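Local coordinates for putative sugar binding protein (Bacteroides vulgatus ATCC 8482, PDB 3KEZ) that probably binds sugars at the outer membrane as a calcium-containing member of the SusD family of nutrient-binding proteins, at residues L85-L96 with A119-L130. Residues are numbered along the deposited sequence; the frame is centred on the assembly and turned at random.
Sequences LYSIIQNCNLIL and ALAIRGMALFDL
Ile89 and Arg123 each push a side chain into a four-residue hollow of the facing helix, a reciprocal knobs-into-holes fit within an antiparallel helical hairpin of the kind on which the TPR-like SusD fold is built, and a compact example of how a close helix pair interlocks by exchanging knobs. The axes of 85-96 and 119-130 run 153° apart in direction and approach to 9.0 Å, a spacing that the small Ala119 and Ala126 help to allow. Ile89 fills the pocket formed by Arg123, Ala126, Leu127 and Leu130: its CG1 lies on Ala126 CB, while CD1 meets Leu130 CD1 tip to tip at 3.7 Å. Beyond it, Leu85 and Leu130 lie alongside each other, pointing opposite ways, with Leu85 CB against Leu130 CG, and Leu85 CD2 drops onto the Ala126 methyl. At the other end, the methyl of Ala119 is the bump, received between Ile95 CG2 and Leu96 CG.

The second knob is polar at its end. With CG anti to the backbone N (chi1 -169°) and a bend at chi3, Arg123 runs its aliphatic part across Ile89, with CB against Cys92 CB, and carries NH1 to Asn93 OD1, a nearly straight 2.8 Å hydrogen bond in the guanidinium plane but tilted from the carbonyl plane. Leu96 CD1 covers one guanidinium face, 3.5 Å from Arg123 CZ, and NE forms a salt bridge with Asp176 of helix 166-183. A leucine in place of Arg123 would probably leave Asn93 OD1 and the Asp176 carboxylate without their mates.

Helix 20-34 packs against Ile88 and Ile122, whose CG2 methyls press unusually close at 3.4 Å. Tyr86, its hydroxyl bonded to Pro149 O, offers a ring face to Leu130 in a CH-pi contact: Leu130 CD1 sits 3.5 Å from the Tyr86 ring centroid, displaced so that CZ and CE2 are its nearest atoms.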
ATOM      1  N   LEU A  85      12.156   4.310   4.687  1.00  9.28           N
ATOM      2  CA  LEU A  85      11.190   5.407   4.592  1.00  9.76           C
ATOM      3  C   LEU A  85      11.819   6.768   4.960  1.00  9.52           C
ATOM      4  O   LEU A  85      11.548   7.779   4.295  1.00  9.72           O
ATOM      5  CB  LEU A  85       9.917   5.076   5.385  1.00  9.11           C
ATOM      6  CG  LEU A  85       9.142   3.951   4.697  1.00 10.46           C
ATOM      7  CD1 LEU A  85       8.107   3.335   5.578  1.00  8.81           C
ATOM      8  CD2 LEU A  85       8.556   4.384   3.329  1.00 17.00           C
ATOM      9  N   TYR A  86      12.687   6.811   5.979  1.00 11.67           N
ATOM     10  CA  TYR A  86      13.322   8.056   6.347  1.00 10.55           C
ATOM     11  C   TYR A  86      14.369   8.467   5.318  1.00 12.64           C
ATOM     12  O   TYR A  86      14.568   9.667   5.065  1.00 10.28           O
ATOM     13  CB  TYR A  86      13.903   8.020   7.777  1.00  8.89           C
ATOM     14  CG  TYR A  86      12.840   8.428   8.789  1.00 12.19           C
ATOM     15  CD1 TYR A  86      12.260   9.718   8.763  1.00 10.18           C
ATOM     16  CD2 TYR A  86      12.347   7.506   9.712  1.00 18.49           C
ATOM     17  CE1 TYR A  86      11.267  10.068   9.636  1.00  7.46           C
ATOM     18  CE2 TYR A  86      11.354   7.843  10.599  1.00 13.28           C
ATOM     19  CZ  TYR A  86      10.806   9.114  10.561  1.00 10.59           C
ATOM     20  OH  TYR A  86       9.849   9.433  11.476  1.00 10.21           O
ATOM     21  N   SER A  87      15.033   7.492   4.705  1.00 13.36           N
ATOM     22  CA  SER A  87      15.907   7.778   3.555  1.00 10.58           C
ATOM     23  C   SER A  87      15.169   8.473   2.410  1.00 11.60           C
ATOM     24  O   SER A  87      15.609   9.512   1.898  1.00 11.18           O
ATOM     25  CB  SER A  87      16.517   6.482   3.044  1.00 13.49           C
ATOM     26  OG  SER A  87      17.354   6.734   1.952  1.00 16.50           O
ATOM     27  N   ILE A  88      14.049   7.883   2.004  1.00  9.38           N
ATOM     28  CA  ILE A  88      13.163   8.440   1.014  1.00 11.21           C
ATOM     29  C   ILE A  88      12.709   9.880   1.387  1.00 10.05           C
ATOM     30  O   ILE A  88      12.842  10.837   0.590  1.00 10.95           O
ATOM     31  CB  ILE A  88      11.932   7.497   0.799  1.00  9.09           C
ATOM     32  CG1 ILE A  88      12.354   6.211   0.098  1.00 13.02           C
ATOM     33  CG2 ILE A  88      10.807   8.242   0.061  1.00  6.92           C
ATOM     34  CD1 ILE A  88      11.359   5.083   0.271  1.00 14.36           C
ATOM     35  N   ILE A  89      12.182  10.037   2.592  1.00  9.50           N
ATOM     36  CA  ILE A  89      11.793  11.385   3.085  1.00  9.59           C
ATOM     37  C   ILE A  89      12.964  12.396   3.036  1.00  5.95           C
ATOM     38  O   ILE A  89      12.791  13.530   2.605  1.00  9.89           O
ATOM     39  CB  ILE A  89      11.202  11.323   4.563  1.00  9.24           C
ATOM     40  CG1 ILE A  89       9.877  10.541   4.560  1.00  7.87           C
ATOM     41  CG2 ILE A  89      11.139  12.746   5.147  1.00 10.31           C
ATOM     42  CD1 ILE A  89       9.278  10.167   5.990  1.00  7.07           C
ATOM     43  N   GLN A  90      14.153  11.998   3.468  1.00  9.19           N
ATOM     44  CA  GLN A  90      15.308  12.932   3.394  1.00  9.65           C
ATOM     45  C   GLN A  90      15.554  13.436   1.972  1.00  9.95           C
ATOM     46  O   GLN A  90      15.818  14.608   1.775  1.00  8.23           O
ATOM     47  CB  GLN A  90      16.607  12.295   3.906  1.00 11.43           C
ATOM     48  CG  GLN A  90      16.773  12.241   5.379  1.00 19.14           C
ATOM     49  CD  GLN A  90      16.952  13.606   6.004  1.00 18.69           C
ATOM     50  OE1 GLN A  90      18.008  14.235   5.875  1.00 21.76           O
ATOM     51  NE2 GLN A  90      15.932  14.063   6.697  1.00  9.71           N
ATOM     52  N   ASN A  91      15.476  12.550   0.973  1.00 12.02           N
ATOM     53  CA  ASN A  91      15.690  12.980  -0.425  1.00 10.27           C
ATOM     54  C   ASN A  91      14.538  13.798  -1.011  1.00  8.25           C
ATOM     55  O   ASN A  91      14.747  14.681  -1.888  1.00  9.44           O
ATOM     56  CB  ASN A  91      16.058  11.763  -1.287  1.00 11.05           C
ATOM     57  CG  ASN A  91      17.485  11.286  -1.004  1.00 14.72           C
ATOM     58  OD1 ASN A  91      18.438  11.937  -1.397  1.00 11.97           O
ATOM     59  ND2 ASN A  91      17.623  10.200  -0.258  1.00 21.33           N
ATOM     60  N   CYS A  92      13.319  13.518  -0.545  1.00 11.12           N
ATOM     61  CA  CYS A  92      12.188  14.369  -0.872  1.00 10.37           C
ATOM     62  C   CYS A  92      12.416  15.773  -0.327  1.00  9.83           C
ATOM     63  O   CYS A  92      12.194  16.728  -1.028  1.00  8.49           O
ATOM     64  CB  CYS A  92      10.882  13.827  -0.307  1.00 11.90           C
ATOM     65  SG  CYS A  92      10.297  12.268  -1.091  1.00 13.30           S
ATOM     66  N   ASN A  93      12.838  15.876   0.940  1.00 10.47           N
ATOM     67  CA  ASN A  93      13.211  17.152   1.572  1.00  8.48           C
ATOM     68  C   ASN A  93      14.288  17.886   0.822  1.00 11.17           C
ATOM     69  O   ASN A  93      14.179  19.094   0.615  1.00  9.56           O
ATOM     70  CB  ASN A  93      13.665  16.926   3.022  1.00  9.50           C
ATOM     71  CG  ASN A  93      12.535  16.401   3.899  1.00  9.05           C
ATOM     72  OD1 ASN A  93      11.369  16.423   3.479  1.00  9.57           O
ATOM     73  ND2 ASN A  93      12.858  15.938   5.107  1.00  7.91           N
ATOM     74  N   LEU A  94      15.318  17.155   0.393  1.00 10.10           N
ATOM     75  CA  LEU A  94      16.368  17.739  -0.446  1.00 11.86           C
ATOM     76  C   LEU A  94      15.753  18.420  -1.658  1.00 10.70           C
ATOM     77  O   LEU A  94      16.087  19.583  -1.961  1.00 13.69           O
ATOM     78  CB  LEU A  94      17.386  16.685  -0.892  1.00 11.39           C
ATOM     79  CG  LEU A  94      18.534  17.183  -1.782  1.00 11.21           C
ATOM     80  CD1 LEU A  94      19.402  18.240  -1.066  1.00 11.30           C
ATOM     81  CD2 LEU A  94      19.387  16.017  -2.258  1.00 16.11           C
ATOM     82  N   ILE A  95      14.847  17.725  -2.338  1.00 10.67           N
ATOM     83  CA  ILE A  95      14.192  18.299  -3.501  1.00 10.12           C
ATOM     84  C   ILE A  95      13.379  19.524  -3.088  1.00  9.00           C
ATOM     85  O   ILE A  95      13.465  20.589  -3.711  1.00  9.39           O
ATOM     86  CB  ILE A  95      13.246  17.292  -4.213  1.00  7.98           C
ATOM     87  CG1 ILE A  95      14.058  16.300  -5.021  1.00  9.66           C
ATOM     88  CG2 ILE A  95      12.225  18.028  -5.152  1.00  9.84           C
ATOM     89  CD1 ILE A  95      13.265  15.010  -5.442  1.00 15.55           C
ATOM     90  N   LEU A  96      12.577  19.362  -2.046  1.00 12.31           N
ATOM     91  CA  LEU A  96      11.554  20.367  -1.722  1.00 10.13           C
ATOM     92  C   LEU A  96      12.185  21.661  -1.212  1.00 12.23           C
ATOM     93  O   LEU A  96      11.657  22.734  -1.480  1.00 10.22           O
ATOM     94  CB  LEU A  96      10.496  19.794  -0.763  1.00 12.04           C
ATOM     95  CG  LEU A  96       9.628  18.751  -1.472  1.00 12.99           C
ATOM     96  CD1 LEU A  96       8.732  18.000  -0.504  1.00  9.46           C
ATOM     97  CD2 LEU A  96       8.836  19.444  -2.661  1.00  8.08           C
ATOM     98  N   ALA A 119       7.765  14.613  -5.437  1.00 11.10           N
ATOM     99  CA  ALA A 119       8.456  14.662  -4.143  1.00  8.14           C
ATOM    100  C   ALA A 119       7.490  14.803  -2.965  1.00  8.73           C
ATOM    101  O   ALA A 119       7.645  14.123  -1.938  1.00  9.20           O
ATOM    102  CB  ALA A 119       9.457  15.794  -4.132  1.00  8.52           C
ATOM    103  N   LEU A 120       6.487  15.671  -3.121  1.00  8.78           N
ATOM    104  CA  LEU A 120       5.430  15.852  -2.130  1.00  8.51           C
ATOM    105  C   LEU A 120       4.584  14.574  -1.938  1.00  9.66           C
ATOM    106  O   LEU A 120       4.358  14.166  -0.814  1.00  8.58           O
ATOM    107  CB  LEU A 120       4.511  17.016  -2.518  1.00  6.89           C
ATOM    108  CG  LEU A 120       5.113  18.399  -2.240  1.00  7.71           C
ATOM    109  CD1 LEU A 120       4.360  19.501  -2.964  1.00 13.55           C
ATOM    110  CD2 LEU A 120       5.123  18.638  -0.717  1.00 10.61           C
ATOM    111  N   ALA A 121       4.121  13.965  -3.032  1.00  8.51           N
ATOM    112  CA  ALA A 121       3.346  12.737  -2.938  1.00 10.31           C
ATOM    113  C   ALA A 121       4.106  11.603  -2.261  1.00 10.08           C
ATOM    114  O   ALA A 121       3.580  10.924  -1.382  1.00 11.02           O
ATOM    115  CB  ALA A 121       2.834  12.320  -4.338  1.00 11.19           C
ATOM    116  N   ILE A 122       5.368  11.433  -2.636  1.00  9.10           N
ATOM    117  CA  ILE A 122       6.235  10.436  -2.077  1.00 10.60           C
ATOM    118  C   ILE A 122       6.474  10.691  -0.590  1.00 12.46           C
ATOM    119  O   ILE A 122       6.373   9.784   0.182  1.00  9.67           O
ATOM    120  CB  ILE A 122       7.559  10.324  -2.865  1.00 10.80           C
ATOM    121  CG1 ILE A 122       7.259   9.714  -4.237  1.00 10.94           C
ATOM    122  CG2 ILE A 122       8.569   9.397  -2.189  1.00  7.92           C
ATOM    123  CD1 ILE A 122       8.386   9.851  -5.281  1.00 10.13           C
ATOM    124  N   ARG A 123       6.731  11.932  -0.186  1.00 11.49           N
ATOM    125  CA  ARG A 123       6.908  12.223   1.236  1.00  8.85           C
ATOM    126  C   ARG A 123       5.652  11.892   2.039  1.00 10.39           C
ATOM    127  O   ARG A 123       5.757  11.379   3.144  1.00  9.24           O
ATOM    128  CB  ARG A 123       7.335  13.673   1.489  1.00  8.07           C
ATOM    129  CG  ARG A 123       7.776  13.925   2.943  1.00  7.41           C
ATOM    130  CD  ARG A 123       8.470  15.278   3.062  1.00 13.27           C
ATOM    131  NE  ARG A 123       7.532  16.381   2.863  1.00  8.88           N
ATOM    132  CZ  ARG A 123       7.846  17.680   2.855  1.00  6.72           C
ATOM    133  NH1 ARG A 123       9.106  18.076   3.040  1.00  8.01           N
ATOM    134  NH2 ARG A 123       6.880  18.583   2.685  1.00  9.08           N
ATOM    135  N   GLY A 124       4.476  12.225   1.489  1.00 11.63           N
ATOM    136  CA  GLY A 124       3.202  11.900   2.128  1.00 12.37           C
ATOM    137  C   GLY A 124       2.992  10.394   2.268  1.00 11.42           C
ATOM    138  O   GLY A 124       2.583   9.915   3.326  1.00 13.92           O
HETATM  139  N   MSE A 125       3.253   9.660   1.180  1.00 11.60           N
HETATM  140  CA  MSE A 125       3.203   8.211   1.186  1.00 10.44           C
HETATM  141  C   MSE A 125       4.120   7.634   2.230  1.00  9.82           C
HETATM  142  O   MSE A 125       3.730   6.738   2.999  1.00  9.41           O
HETATM  143  CB  MSE A 125       3.564   7.655  -0.192  1.00  8.96           C
HETATM  144  CG  MSE A 125       3.501   6.157  -0.275  1.00 11.75           C
HETATM  145 SE   MSE A 125       4.210   5.594  -2.013  0.75 11.66          SE
HETATM  146  CE  MSE A 125       3.043   6.642  -3.180  1.00 16.33           C
ATOM    147  N   ALA A 126       5.357   8.100   2.236  1.00  9.24           N
ATOM    148  CA  ALA A 126       6.360   7.498   3.131  1.00  9.10           C
ATOM    149  C   ALA A 126       6.013   7.779   4.600  1.00 10.58           C
ATOM    150  O   ALA A 126       6.131   6.880   5.456  1.00  8.52           O
ATOM    151  CB  ALA A 126       7.773   7.996   2.786  1.00  9.59           C
ATOM    152  N   LEU A 127       5.586   9.013   4.903  1.00  9.77           N
ATOM    153  CA  LEU A 127       5.221   9.344   6.278  1.00  8.16           C
ATOM    154  C   LEU A 127       3.926   8.596   6.666  1.00 10.22           C
ATOM    155  O   LEU A 127       3.805   8.138   7.796  1.00  8.28           O
ATOM    156  CB  LEU A 127       5.092  10.853   6.517  1.00  9.87           C
ATOM    157  CG  LEU A 127       4.703  11.359   7.939  1.00 11.21           C
ATOM    158  CD1 LEU A 127       5.658  10.808   8.964  1.00 15.30           C
ATOM    159  CD2 LEU A 127       4.679  12.908   7.942  1.00  9.55           C
ATOM    160  N   PHE A 128       3.002   8.416   5.725  1.00 10.67           N
ATOM    161  CA  PHE A 128       1.787   7.609   5.991  1.00 10.74           C
ATOM    162  C   PHE A 128       2.171   6.169   6.365  1.00 11.90           C
ATOM    163  O   PHE A 128       1.666   5.622   7.356  1.00  9.38           O
ATOM    164  CB  PHE A 128       0.828   7.655   4.797  1.00 11.22           C
ATOM    165  CG  PHE A 128      -0.426   6.823   4.969  1.00 11.44           C
ATOM    166  CD1 PHE A 128      -1.330   7.088   5.978  1.00 10.06           C
ATOM    167  CD2 PHE A 128      -0.732   5.795   4.067  1.00 10.18           C
ATOM    168  CE1 PHE A 128      -2.519   6.353   6.083  1.00 13.38           C
ATOM    169  CE2 PHE A 128      -1.877   5.061   4.192  1.00 10.21           C
ATOM    170  CZ  PHE A 128      -2.784   5.351   5.169  1.00 10.40           C
ATOM    171  N   ASP A 129       3.097   5.568   5.617  1.00 10.43           N
ATOM    172  CA  ASP A 129       3.524   4.219   5.941  1.00 11.11           C
ATOM    173  C   ASP A 129       4.203   4.156   7.306  1.00  7.53           C
ATOM    174  O   ASP A 129       3.931   3.248   8.094  1.00 11.23           O
ATOM    175  CB  ASP A 129       4.393   3.606   4.820  1.00  5.82           C
ATOM    176  CG  ASP A 129       3.569   2.896   3.775  1.00 20.10           C
ATOM    177  OD1 ASP A 129       2.673   2.143   4.203  1.00 22.85           O
ATOM    178  OD2 ASP A 129       3.777   3.098   2.542  1.00 16.98           O
ATOM    179  N   LEU A 130       5.070   5.112   7.617  1.00 10.00           N
ATOM    180  CA  LEU A 130       5.695   5.109   8.936  1.00 11.33           C
ATOM    181  C   LEU A 130       4.595   5.229  10.010  1.00 11.84           C
ATOM    182  O   LEU A 130       4.641   4.560  11.016  1.00 10.30           O
ATOM    183  CB  LEU A 130       6.732   6.236   9.109  1.00 10.47           C
ATOM    184  CG  LEU A 130       8.124   6.081   8.472  1.00 11.47           C
ATOM    185  CD1 LEU A 130       8.821   7.442   8.403  1.00 13.92           C
ATOM    186  CD2 LEU A 130       8.973   5.111   9.260  1.00  9.72           C
TER